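Local coordinates for surface protein VspA (Borrelia turicatae, PDB 1YJG) that probably serves as an antigenically variable outer-membrane lipoprotein, whose switching with related surface proteins is thought to help the spirochaete evade host immunity, at residues A[8-13]-A[144-149]; A[28-33]-A[38-43]; A[63-68]-A[80-85]; A[90-95]-A[115-120]. All blocks are in the same frame, centred on the assembly; numbering follows the deposited sequence.

Contact 1 of 4, residues A[8-13]-A[144-149]; sequences VAFAKS and TSAEAA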
loop_
_atom_site.group_PDB
_atom_site.type_symbol
_atom_site.label_atom_id
_atom_site.label_comp_id
_atom_site.label_asym_id
_atom_site.label_seq_id
_atom_site.Cartn_x
_atom_site.Cartn_y
_atom_site.Cartn_z
ATOM N N VAL A 8 -4.445 13.747 15.680
ATOM C CA VAL A 8 -4.520 12.315 15.438
ATOM C C VAL A 8 -5.063 12.051 14.031
ATOM O O VAL A 8 -4.482 11.275 13.280
ATOM C CB VAL A 8 -5.385 11.622 16.504
ATOM C CG1 VAL A 8 -5.756 10.178 16.097
ATOM C CG2 VAL A 8 -4.667 11.636 17.849
ATOM N N ALA A 9 -6.154 12.725 13.677
ATOM C CA ALA A 9 -6.772 12.564 12.365
ATOM C C ALA A 9 -5.771 12.870 11.238
ATOM O O ALA A 9 -5.641 12.107 10.273
ATOM C CB ALA A 9 -8.018 13.458 12.256
ATOM N N PHE A 10 -5.042 13.968 11.385
ATOM C CA PHE A 10 -4.055 14.382 10.394
ATOM C C PHE A 10 -2.928 13.370 10.267
ATOM O O PHE A 10 -2.474 13.057 9.172
ATOM C CB PHE A 10 -3.474 15.750 10.764
ATOM C CG PHE A 10 -2.586 16.321 9.711
ATOM C CD1 PHE A 10 -3.130 16.948 8.593
ATOM C CD2 PHE A 10 -1.210 16.219 9.820
ATOM C CE1 PHE A 10 -2.299 17.458 7.596
ATOM C CE2 PHE A 10 -0.375 16.736 8.830
ATOM C CZ PHE A 10 -0.910 17.344 7.720
ATOM N N ALA A 11 -2.473 12.872 11.408
ATOM C CA ALA A 11 -1.406 11.887 11.463
ATOM C C ALA A 11 -1.853 10.590 10.797
ATOM O O ALA A 11 -1.053 9.922 10.153
ATOM C CB ALA A 11 -1.010 11.626 12.898
ATOM N N LYS A 12 -3.125 10.245 10.966
ATOM C CA LYS A 12 -3.696 9.033 10.382
ATOM C C LYS A 12 -3.648 9.116 8.864
ATOM O O LYS A 12 -3.371 8.133 8.197
ATOM C CB LYS A 12 -5.168 8.874 10.761
ATOM C CG LYS A 12 -5.448 8.142 12.049
ATOM C CD LYS A 12 -6.949 8.214 12.407
ATOM C CE LYS A 12 -7.837 7.539 11.359
ATOM N NZ LYS A 12 -9.305 7.709 11.624
ATOM N N SER A 13 -3.963 10.300 8.345
ATOM C CA SER A 13 -3.985 10.565 6.919
ATOM C C SER A 13 -2.603 10.530 6.322
ATOM O O SER A 13 -2.416 10.024 5.215
ATOM C CB SER A 13 -4.625 11.928 6.641
ATOM O OG SER A 13 -6.025 11.877 6.865
ATOM N N THR A 144 7.085 12.721 10.086
ATOM C CA THR A 144 7.796 13.139 11.287
ATOM C C THR A 144 7.108 14.344 11.906
ATOM O O THR A 144 6.884 14.369 13.105
ATOM C CB THR A 144 9.257 13.453 10.952
ATOM O OG1 THR A 144 9.908 12.246 10.568
ATOM C CG2 THR A 144 10.032 13.916 12.185
ATOM N N SER A 145 6.741 15.324 11.082
ATOM C CA SER A 145 6.062 16.528 11.565
ATOM C C SER A 145 4.674 16.223 12.093
ATOM O O SER A 145 4.243 16.817 13.068
ATOM C CB SER A 145 5.938 17.589 10.468
ATOM O OG SER A 145 7.215 17.986 10.036
ATOM N N ALA A 146 3.976 15.305 11.435
ATOM C CA ALA A 146 2.641 14.928 11.845
ATOM C C ALA A 146 2.670 14.161 13.165
ATOM O O ALA A 146 1.799 14.337 14.002
ATOM C CB ALA A 146 1.985 14.090 10.779
ATOM N N GLU A 147 3.667 13.299 13.342
ATOM C CA GLU A 147 3.775 12.514 14.568
ATOM C C GLU A 147 4.193 13.416 15.727
ATOM O O GLU A 147 3.685 13.260 16.836
ATOM C CB GLU A 147 4.664 11.280 14.373
ATOM C CG GLU A 147 3.849 10.110 13.819
ATOM C CD GLU A 147 4.671 8.934 13.313
ATOM O OE1 GLU A 147 5.908 8.958 13.400
ATOM O OE2 GLU A 147 4.057 7.966 12.818
ATOM N N ALA A 148 5.063 14.388 15.462
ATOM C CA ALA A 148 5.497 15.316 16.509
ATOM C C ALA A 148 4.290 16.124 17.013
ATOM O O ALA A 148 4.210 16.422 18.201
ATOM C CB ALA A 148 6.619 16.245 16.019
ATOM N N ALA A 149 3.349 16.467 16.126
ATOM C CA ALA A 149 2.148 17.226 16.530
ATOM C C ALA A 149 1.252 16.375 17.425
ATOM O O ALA A 149 0.560 16.891 18.308
ATOM C CB ALA A 149 1.377 17.715 15.327
#

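Contact 2 of 4, residues A[28-33]-A[38-43]; sequences AKAIGK and NGLETD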
loop_
_atom_site.group_PDB
_atom_site.type_symbol
_atom_site.label_atom_id
_atom_site.label_comp_id
_atom_site.label_asym_id
_atom_site.label_seq_id
_atom_site.Cartn_x
_atom_site.Cartn_y
_atom_site.Cartn_z
ATOM N N ALA A 28 8.185 -3.515 -6.103
ATOM C CA ALA A 28 9.471 -3.630 -6.783
ATOM C C ALA A 28 10.080 -5.013 -6.553
ATOM O O ALA A 28 10.850 -5.487 -7.371
ATOM C CB ALA A 28 10.428 -2.547 -6.321
ATOM N N LYS A 29 9.741 -5.656 -5.435
ATOM C CA LYS A 29 10.241 -7.002 -5.138
ATOM C C LYS A 29 9.554 -8.042 -6.048
ATOM O O LYS A 29 9.969 -9.196 -6.093
ATOM C CB LYS A 29 9.966 -7.381 -3.679
ATOM C CG LYS A 29 10.819 -6.664 -2.650
ATOM C CD LYS A 29 10.230 -6.862 -1.252
ATOM C CE LYS A 29 10.746 -5.830 -0.257
ATOM N NZ LYS A 29 10.265 -6.115 1.123
ATOM N N ALA A 30 8.477 -7.639 -6.723
ATOM C CA ALA A 30 7.725 -8.516 -7.628
ATOM C C ALA A 30 8.151 -8.388 -9.088
ATOM O O ALA A 30 7.633 -9.102 -9.947
ATOM C CB ALA A 30 6.248 -8.239 -7.515
ATOM N N ILE A 31 9.054 -7.453 -9.373
ATOM C CA ILE A 31 9.532 -7.257 -10.732
ATOM C C ILE A 31 10.236 -8.533 -11.198
ATOM O O ILE A 31 11.101 -9.069 -10.502
ATOM C CB ILE A 31 10.505 -6.056 -10.801
ATOM C CG1 ILE A 31 9.752 -4.738 -10.574
ATOM C CG2 ILE A 31 11.254 -6.031 -12.149
ATOM C CD1 ILE A 31 10.671 -3.507 -10.466
ATOM N N GLY A 32 9.849 -9.025 -12.368
ATOM C CA GLY A 32 10.442 -10.228 -12.929
ATOM C C GLY A 32 10.188 -11.439 -12.063
ATOM O O GLY A 32 11.062 -12.289 -11.917
ATOM N N LYS A 33 8.999 -11.489 -11.466
ATOM C CA LYS A 33 8.593 -12.586 -10.603
ATOM C C LYS A 33 7.140 -12.981 -10.859
ATOM O O LYS A 33 6.264 -12.130 -11.074
ATOM C CB LYS A 33 8.741 -12.223 -9.115
ATOM C CG LYS A 33 10.149 -11.836 -8.661
ATOM C CD LYS A 33 10.973 -13.053 -8.303
ATOM C CE LYS A 33 12.408 -12.686 -7.952
ATOM N NZ LYS A 33 12.501 -12.248 -6.533
ATOM N N ASN A 38 5.585 -22.111 -4.389
ATOM C CA ASN A 38 6.163 -21.837 -3.070
ATOM C C ASN A 38 6.370 -20.354 -2.759
ATOM O O ASN A 38 7.047 -20.011 -1.794
ATOM C CB ASN A 38 7.484 -22.592 -2.951
ATOM C CG ASN A 38 7.272 -24.066 -2.810
ATOM O OD1 ASN A 38 6.658 -24.513 -1.848
ATOM N ND2 ASN A 38 7.745 -24.835 -3.781
ATOM N N GLY A 39 5.752 -19.489 -3.559
ATOM C CA GLY A 39 5.860 -18.048 -3.398
ATOM C C GLY A 39 6.358 -17.432 -4.689
ATOM O O GLY A 39 6.246 -18.041 -5.744
ATOM N N LEU A 40 6.922 -16.234 -4.605
ATOM C CA LEU A 40 7.441 -15.541 -5.778
ATOM C C LEU A 40 8.674 -16.241 -6.354
ATOM O O LEU A 40 9.655 -16.503 -5.653
ATOM C CB LEU A 40 7.759 -14.075 -5.456
ATOM C CG LEU A 40 6.565 -13.169 -5.127
ATOM C CD1 LEU A 40 7.040 -11.734 -4.899
ATOM C CD2 LEU A 40 5.493 -13.217 -6.215
ATOM N N GLU A 41 8.597 -16.532 -7.647
ATOM C CA GLU A 41 9.658 -17.202 -8.384
ATOM C C GLU A 41 10.138 -16.326 -9.520
ATOM O O GLU A 41 9.366 -15.564 -10.079
ATOM C CB GLU A 41 9.098 -18.467 -9.014
ATOM C CG GLU A 41 9.287 -19.730 -8.218
ATOM C CD GLU A 41 8.827 -20.920 -9.019
ATOM O OE1 GLU A 41 9.441 -21.175 -10.076
ATOM O OE2 GLU A 41 7.839 -21.570 -8.615
ATOM N N THR A 42 11.402 -16.469 -9.894
ATOM C CA THR A 42 11.953 -15.685 -10.985
ATOM C C THR A 42 11.298 -16.082 -12.308
ATOM O O THR A 42 11.245 -17.256 -12.653
ATOM C CB THR A 42 13.467 -15.883 -11.063
ATOM O OG1 THR A 42 14.083 -15.404 -9.858
ATOM C CG2 THR A 42 14.093 -15.029 -12.170
ATOM N N ASP A 43 10.775 -15.078 -13.007
ATOM C CA ASP A 43 10.112 -15.206 -14.303
ATOM C C ASP A 43 10.205 -13.792 -14.895
ATOM O O ASP A 43 9.281 -12.988 -14.792
ATOM C CB ASP A 43 8.672 -15.680 -14.139
ATOM C CG ASP A 43 8.012 -16.019 -15.462
ATOM O OD1 ASP A 43 6.867 -15.583 -15.690
ATOM O OD2 ASP A 43 8.559 -16.721 -16.339
#

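Contact 3 of 4, residues A[63-68]-A[80-85]; sequences TKLASL and GKITTV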
loop_
_atom_site.group_PDB
_atom_site.type_symbol
_atom_site.label_atom_id
_atom_site.label_comp_id
_atom_site.label_asym_id
_atom_site.label_seq_id
_atom_site.Cartn_x
_atom_site.Cartn_y
_atom_site.Cartn_z
ATOM N N THR A 63 -4.244 11.966 -4.825
ATOM C CA THR A 63 -5.615 12.348 -4.512
ATOM C C THR A 63 -5.755 12.629 -3.011
ATOM O O THR A 63 -6.422 13.574 -2.624
ATOM C CB THR A 63 -6.586 11.234 -4.926
ATOM O OG1 THR A 63 -6.554 11.066 -6.347
ATOM C CG2 THR A 63 -8.047 11.611 -4.624
ATOM N N LYS A 64 -5.120 11.804 -2.181
ATOM C CA LYS A 64 -5.172 11.961 -0.726
ATOM C C LYS A 64 -4.457 13.227 -0.265
ATOM O O LYS A 64 -4.861 13.851 0.698
ATOM C CB LYS A 64 -4.588 10.730 -0.025
ATOM C CG LYS A 64 -5.459 9.472 -0.162
ATOM C CD LYS A 64 -4.688 8.196 0.109
ATOM C CE LYS A 64 -5.536 6.955 -0.180
ATOM N NZ LYS A 64 -6.533 6.692 0.873
ATOM N N LEU A 65 -3.393 13.592 -0.962
ATOM C CA LEU A 65 -2.616 14.779 -0.647
ATOM C C LEU A 65 -3.401 15.993 -1.109
ATOM O O LEU A 65 -3.357 17.028 -0.461
ATOM C CB LEU A 65 -1.233 14.726 -1.324
ATOM C CG LEU A 65 -0.304 13.659 -0.760
ATOM C CD1 LEU A 65 0.917 13.414 -1.656
ATOM C CD2 LEU A 65 0.131 14.024 0.640
ATOM N N ALA A 66 -4.126 15.858 -2.221
ATOM C CA ALA A 66 -4.940 16.946 -2.758
ATOM C C ALA A 66 -6.000 17.311 -1.715
ATOM O O ALA A 66 -6.282 18.487 -1.478
ATOM C CB ALA A 66 -5.584 16.549 -4.078
ATOM N N SER A 67 -6.545 16.290 -1.064
ATOM C CA SER A 67 -7.550 16.474 -0.026
ATOM C C SER A 67 -6.916 17.090 1.228
ATOM O O SER A 67 -7.473 17.999 1.826
ATOM C CB SER A 67 -8.181 15.126 0.336
ATOM O OG SER A 67 -9.058 15.236 1.444
ATOM N N LEU A 68 -5.748 16.585 1.615
ATOM C CA LEU A 68 -5.045 17.086 2.800
ATOM C C LEU A 68 -4.676 18.571 2.704
ATOM O O LEU A 68 -4.734 19.292 3.700
ATOM C CB LEU A 68 -3.774 16.276 3.062
ATOM C CG LEU A 68 -3.866 15.232 4.167
ATOM C CD1 LEU A 68 -2.453 14.740 4.494
ATOM C CD2 LEU A 68 -4.573 15.761 5.422
ATOM N N GLY A 80 2.801 23.465 3.582
ATOM C CA GLY A 80 3.920 23.491 2.644
ATOM C C GLY A 80 4.628 22.157 2.506
ATOM O O GLY A 80 5.100 21.783 1.420
ATOM N N LYS A 81 4.756 21.451 3.624
ATOM C CA LYS A 81 5.401 20.151 3.629
ATOM C C LYS A 81 4.536 19.173 2.832
ATOM O O LYS A 81 5.067 18.283 2.161
ATOM C CB LYS A 81 5.627 19.657 5.050
ATOM C CG LYS A 81 6.788 20.316 5.745
ATOM C CD LYS A 81 6.852 19.920 7.213
ATOM C CE LYS A 81 8.219 20.235 7.818
ATOM N NZ LYS A 81 8.355 21.700 8.081
ATOM N N ILE A 82 3.214 19.356 2.895
ATOM C CA ILE A 82 2.267 18.513 2.161
ATOM C C ILE A 82 2.439 18.788 0.685
ATOM O O ILE A 82 2.348 17.876 -0.112
ATOM C CB ILE A 82 0.793 18.834 2.519
ATOM C CG1 ILE A 82 0.447 18.387 3.929
ATOM C CG2 ILE A 82 -0.194 18.152 1.508
ATOM C CD1 ILE A 82 -0.930 18.975 4.429
ATOM N N THR A 83 2.636 20.059 0.328
ATOM C CA THR A 83 2.808 20.464 -1.070
ATOM C C THR A 83 4.064 19.847 -1.654
ATOM O O THR A 83 4.058 19.425 -2.803
ATOM C CB THR A 83 2.824 22.008 -1.202
ATOM O OG1 THR A 83 1.529 22.521 -0.886
ATOM C CG2 THR A 83 3.029 22.450 -2.656
ATOM N N THR A 84 5.133 19.787 -0.856
ATOM C CA THR A 84 6.379 19.185 -1.297
ATOM C C THR A 84 6.111 17.710 -1.616
ATOM O O THR A 84 6.634 17.176 -2.610
ATOM C CB THR A 84 7.457 19.336 -0.226
ATOM O OG1 THR A 84 7.765 20.724 -0.082
ATOM C CG2 THR A 84 8.790 18.692 -0.654
ATOM N N VAL A 85 5.273 17.055 -0.805
ATOM C CA VAL A 85 4.946 15.647 -1.060
ATOM C C VAL A 85 4.114 15.537 -2.335
ATOM O O VAL A 85 4.418 14.715 -3.190
ATOM C CB VAL A 85 4.151 14.939 0.070
ATOM C CG1 VAL A 85 4.176 13.423 -0.162
ATOM C CG2 VAL A 85 4.694 15.271 1.467
#

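Contact 4 of 4, residues A[90-95]-A[115-120]; sequences TSFLTK and TAIDIA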
loop_
_atom_site.group_PDB
_atom_site.type_symbol
_atom_site.label_atom_id
_atom_site.label_comp_id
_atom_site.label_asym_id
_atom_site.label_seq_id
_atom_site.Cartn_x
_atom_site.Cartn_y
_atom_site.Cartn_z
ATOM N N THR A 90 2.993 14.114 -8.102
ATOM C CA THR A 90 2.536 14.658 -9.378
ATOM C C THR A 90 3.651 14.427 -10.403
ATOM O O THR A 90 3.391 14.024 -11.524
ATOM C CB THR A 90 2.192 16.168 -9.232
ATOM O OG1 THR A 90 0.891 16.306 -8.647
ATOM C CG2 THR A 90 2.043 16.853 -10.569
ATOM N N SER A 91 4.891 14.663 -9.985
ATOM C CA SER A 91 6.081 14.487 -10.828
ATOM C C SER A 91 6.231 13.047 -11.288
ATOM O O SER A 91 6.531 12.778 -12.453
ATOM C CB SER A 91 7.339 14.899 -10.064
ATOM O OG SER A 91 7.616 16.265 -10.279
ATOM N N PHE A 92 6.045 12.118 -10.361
ATOM C CA PHE A 92 6.144 10.701 -10.679
ATOM C C PHE A 92 5.131 10.331 -11.762
ATOM O O PHE A 92 5.468 9.668 -12.736
ATOM C CB PHE A 92 5.875 9.832 -9.441
ATOM C CG PHE A 92 5.834 8.368 -9.750
ATOM C CD1 PHE A 92 7.008 7.625 -9.776
ATOM C CD2 PHE A 92 4.640 7.749 -10.086
ATOM C CE1 PHE A 92 6.987 6.282 -10.088
ATOM C CE2 PHE A 92 4.613 6.401 -10.409
ATOM C CZ PHE A 92 5.780 5.667 -10.407
ATOM N N LEU A 93 3.887 10.761 -11.581
ATOM C CA LEU A 93 2.815 10.462 -12.538
ATOM C C LEU A 93 3.061 11.068 -13.925
ATOM O O LEU A 93 2.874 10.400 -14.932
ATOM C CB LEU A 93 1.458 10.933 -11.997
ATOM C CG LEU A 93 1.008 10.331 -10.666
ATOM C CD1 LEU A 93 -0.264 11.037 -10.177
ATOM C CD2 LEU A 93 0.780 8.836 -10.784
ATOM N N THR A 94 3.492 12.326 -13.966
ATOM C CA THR A 94 3.770 13.020 -15.218
ATOM C C THR A 94 4.938 12.342 -15.957
ATOM O O THR A 94 4.889 12.141 -17.174
ATOM C CB THR A 94 4.114 14.509 -14.928
ATOM O OG1 THR A 94 2.959 15.194 -14.448
ATOM C CG2 THR A 94 4.464 15.271 -16.197
ATOM N N LYS A 95 5.979 11.992 -15.210
ATOM C CA LYS A 95 7.152 11.345 -15.778
ATOM C C LYS A 95 6.799 9.968 -16.353
ATOM O O LYS A 95 7.208 9.623 -17.462
ATOM C CB LYS A 95 8.268 11.245 -14.719
ATOM C CG LYS A 95 9.492 10.421 -15.130
ATOM C CD LYS A 95 10.098 10.838 -16.483
ATOM C CE LYS A 95 10.762 12.214 -16.440
ATOM N NZ LYS A 95 12.081 12.194 -15.753
ATOM N N THR A 115 13.839 1.301 -13.328
ATOM C CA THR A 115 14.046 2.742 -13.529
ATOM C C THR A 115 12.764 3.508 -13.207
ATOM O O THR A 115 12.774 4.733 -13.118
ATOM C CB THR A 115 14.487 3.103 -14.962
ATOM O OG1 THR A 115 13.414 2.866 -15.885
ATOM C CG2 THR A 115 15.663 2.223 -15.440
ATOM N N ALA A 116 11.657 2.792 -13.062
ATOM C CA ALA A 116 10.392 3.427 -12.739
ATOM C C ALA A 116 10.005 3.344 -11.267
ATOM O O ALA A 116 9.703 4.377 -10.672
ATOM C CB ALA A 116 9.262 2.856 -13.609
ATOM N N ILE A 117 10.051 2.143 -10.675
ATOM C CA ILE A 117 9.639 1.932 -9.269
ATOM C C ILE A 117 10.591 1.281 -8.255
ATOM O O ILE A 117 10.139 0.900 -7.163
ATOM C CB ILE A 117 8.332 1.083 -9.276
ATOM C CG1 ILE A 117 8.624 -0.389 -9.625
ATOM C CG2 ILE A 117 7.326 1.649 -10.268
ATOM C CD1 ILE A 117 7.397 -1.300 -9.576
ATOM N N ASP A 118 11.871 1.143 -8.585
ATOM C CA ASP A 118 12.850 0.528 -7.679
ATOM C C ASP A 118 13.882 1.568 -7.226
ATOM O O ASP A 118 14.821 1.864 -7.939
ATOM C CB ASP A 118 13.530 -0.679 -8.360
ATOM C CG ASP A 118 14.208 -1.617 -7.355
ATOM O OD1 ASP A 118 14.279 -2.829 -7.609
ATOM O OD2 ASP A 118 14.693 -1.237 -6.280
ATOM N N ILE A 119 13.693 2.110 -6.028
ATOM C CA ILE A 119 14.585 3.131 -5.484
ATOM C C ILE A 119 15.924 2.584 -5.000
ATOM O O ILE A 119 16.900 3.319 -4.935
ATOM C CB ILE A 119 13.898 3.916 -4.312
ATOM C CG1 ILE A 119 13.733 3.044 -3.065
ATOM C CG2 ILE A 119 12.542 4.503 -4.729
ATOM C CD1 ILE A 119 13.474 3.863 -1.794
ATOM N N ALA A 120 15.963 1.303 -4.653
ATOM C CA ALA A 120 17.177 0.671 -4.149
ATOM C C ALA A 120 18.132 0.143 -5.215
ATOM O O ALA A 120 19.324 -0.022 -4.939
ATOM C CB ALA A 120 16.797 -0.460 -3.192
#

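Contact 1 of 4, residues A[8-13]-A[144-149]
A chi1 of -173° swings the side chain of Phe10 toward helix 129-155, and with the ring set steeply across the CB-CG bond (chi2 80°) one edge of its phenyl ring comes beside Ala146. The meeting is made by the CD2-CE2 side: Phe10 CD2 lies 4.0 Å from Ala146 CB, and CE2 is equally near. The methyl group therefore sits near the ring plane, against the edge rather than over a face. Ala11 adds the second foothold. Its CB approaches the CB of Ala146 to 4.4 Å and the carbonyl O of Ala146 to 4.1 Å, a purely van der Waals touch, so the single methyl of Ala146 is shared between a ring edge and another methyl. Because only small groups stand between the backbones here, CA of Ala11 and CA of Ala146 come within 5.1 Å of each other. The contact joins helix 2-28 to helix 129-155, the first and last long helices of the helical bundle, whose segments here run in broadly opposite senses. No hydrogen bond links residues 8-13 to 144-149. Elsewhere, the Phe10 ring is packed by Leu68 of helix 48-69, by Leu78 and Ile82 of helix 76-98, and by Ile74 of the connecting loop, which accounts for its burial. The polar side chains flanking Ala146 are directed to other partners: Ser145 OG bonds to the carbonyl O of Ala141 in its own helix, while the carboxylate of Glu147 forms a salt bridge with Lys12 of the second subunit.

Contact 2 of 4, residues A[28-33]-A[38-43]
Asp43 N donates to the carbonyl O of Gly32 over 3.0 Å, an almost straight bond with an N-H...O angle of 176°. The N-H arrives from above the carbonyl plane, 51° out of it. Next along, Lys33 and Thr42 form an antiparallel non-hydrogen-bonded pair with diverging side chains. Here Lys33 CA makes a CA-H...O contact of 3.1 Å with the carbonyl O of Glu41. The lysine does not extend outward at once: a bend at chi2 (-85°) folds it back over the facing strand, carrying CD to 3.5 Å from Glu41 O and CE to 3.7 Å from Thr42 OG1. These contacts lie at the open end of a beta hairpin made of strands 33-36 and 39-42, continued by backbone bonding of Glu41 with Lys34. A type II turn from Ala30 to Lys33 leads from helix 2-28 into the hairpin. Gly32 occupies its third position with positive phi, and Gly32 N is bonded to the side chain of Asn47. On the apolar side Leu40 leans against the residues entering that turn, its CD1 4.4 Å from Ala30 CB and 4.1 Å from the carbonyl O of Lys29. The second subunit also touches this region: its Tyr55 packs on Leu40 and its Gly53 on Ala30, while its Ser52 and Lys49 hydrogen-bond to the carbonyl oxygens of Lys33 and Asp43.

Contact 3 of 4, residues A[63-68]-A[80-85]
Leu65 and Val85 make the tightest approach between residues 63-68 and 80-85, with Leu65 CD1 only 3.6 Å from Val85 CG1. The two side chains meet at about a right angle: the fork of the leucine presses on CB and one methyl of the valine, and Leu65 CD2 reaches the same CG1 at 4.2 Å. Ile82 is split between two residues of the facing helix. Its CG2, anti to the backbone N, rests 3.9 Å from the carbonyl O of Leu65. With CG1 anti to the carbonyl carbon (chi1 -70°), its CD1 instead extends to Leu68, lying 3.9 Å from the carbonyl O and 4.2 Å from CB. All four side chains are buried, and no hydrogen bond crosses between them. The solvent side is quite different: Thr63, Ser67 and Thr84 stand on the exposed flanks and take no part. Thr84 bonds back within its own helix, OG1 donating to the carbonyl O of Gly80 over 3.2 Å; that oxygen also accepts from Thr84 N, the two donors approaching from opposite faces of its plane. The axes of segments 63-68 and 80-85 run nearly antiparallel, at 159°, and come within 9.7 Å, as the two arms of a helical hairpin closed by the loop after residue 69. Packed against this pair are helix 2-28, which sends Phe10 against Leu68 and Ile82, and helix 129-155, whose Leu135 and Leu142 meet Val85.

Contact 4 of 4, residues A[90-95]-A[115-120]
The ring of Phe92 meets residues 115-120 with its edge alone: the carbonyl O of Ala116 lies in the ring plane, 3.4 Å from CE1, and the CG2 methyl of Ile117 sits near the same plane, 4.3 Å from CZ. Neither partner lies over a face of the ring. The pairing joins helix 76-98 of the helical bundle to Ala116 and Ile117 of the short helix 110-117. Phe92 extends its ring away from its own backbone N (chi1 174°), which carries the far edge outward although the CB itself does not point straight at the opposite segment. The backbones stay well apart, with 8.7 Å between the CA atoms of Phe92 and Ala116, and the ring spans this interval. A carbonyl oxygen placed at the hydrogen-bearing rim of an aromatic ring is probably mildly favourable electrostatically, though no conventional hydrogen bond joins the segments. Phe92, Ala116 and Ile117 are all buried. Helix 48-69 contributes Ile58 against the ring and Ala54 against Ile117, while helix 129-155 brings Glu131 to Phe92; Ile24 of helix 2-28 also packs on Ile117. The same Glu131 also forms a salt bridge with Lys95. One turn along from Thr90, Thr94 bonds twice to a single acceptor: its backbone N donates to Thr90 O at 3.0 Å, and its OG1 donates to the same oxygen at 3.2 Å.

Contact 1 closes the longest loop, and the other three follow inside it in the order 2, 3, 4. Contacts 1 and 3 are neighbours, their centres 13 Å apart, and touch where Phe10 meets Leu68 and Ile82. Contacts 3 and 4 share helix 76-98, with centres 17 Å apart and nearest atoms about 5 Å apart. Contacts 2 and 4 touch through Ile31 and Ile117, 20 Å between centres. Contacts 1 and 2 lie on opposite sides of the chain's centre, with their centres 34 Å apart, and both reach the second subunit. The set thus spans the elongated helical core fragment present in the crystal, one piece of the longer lipoprotein, from its terminal end to the hairpin.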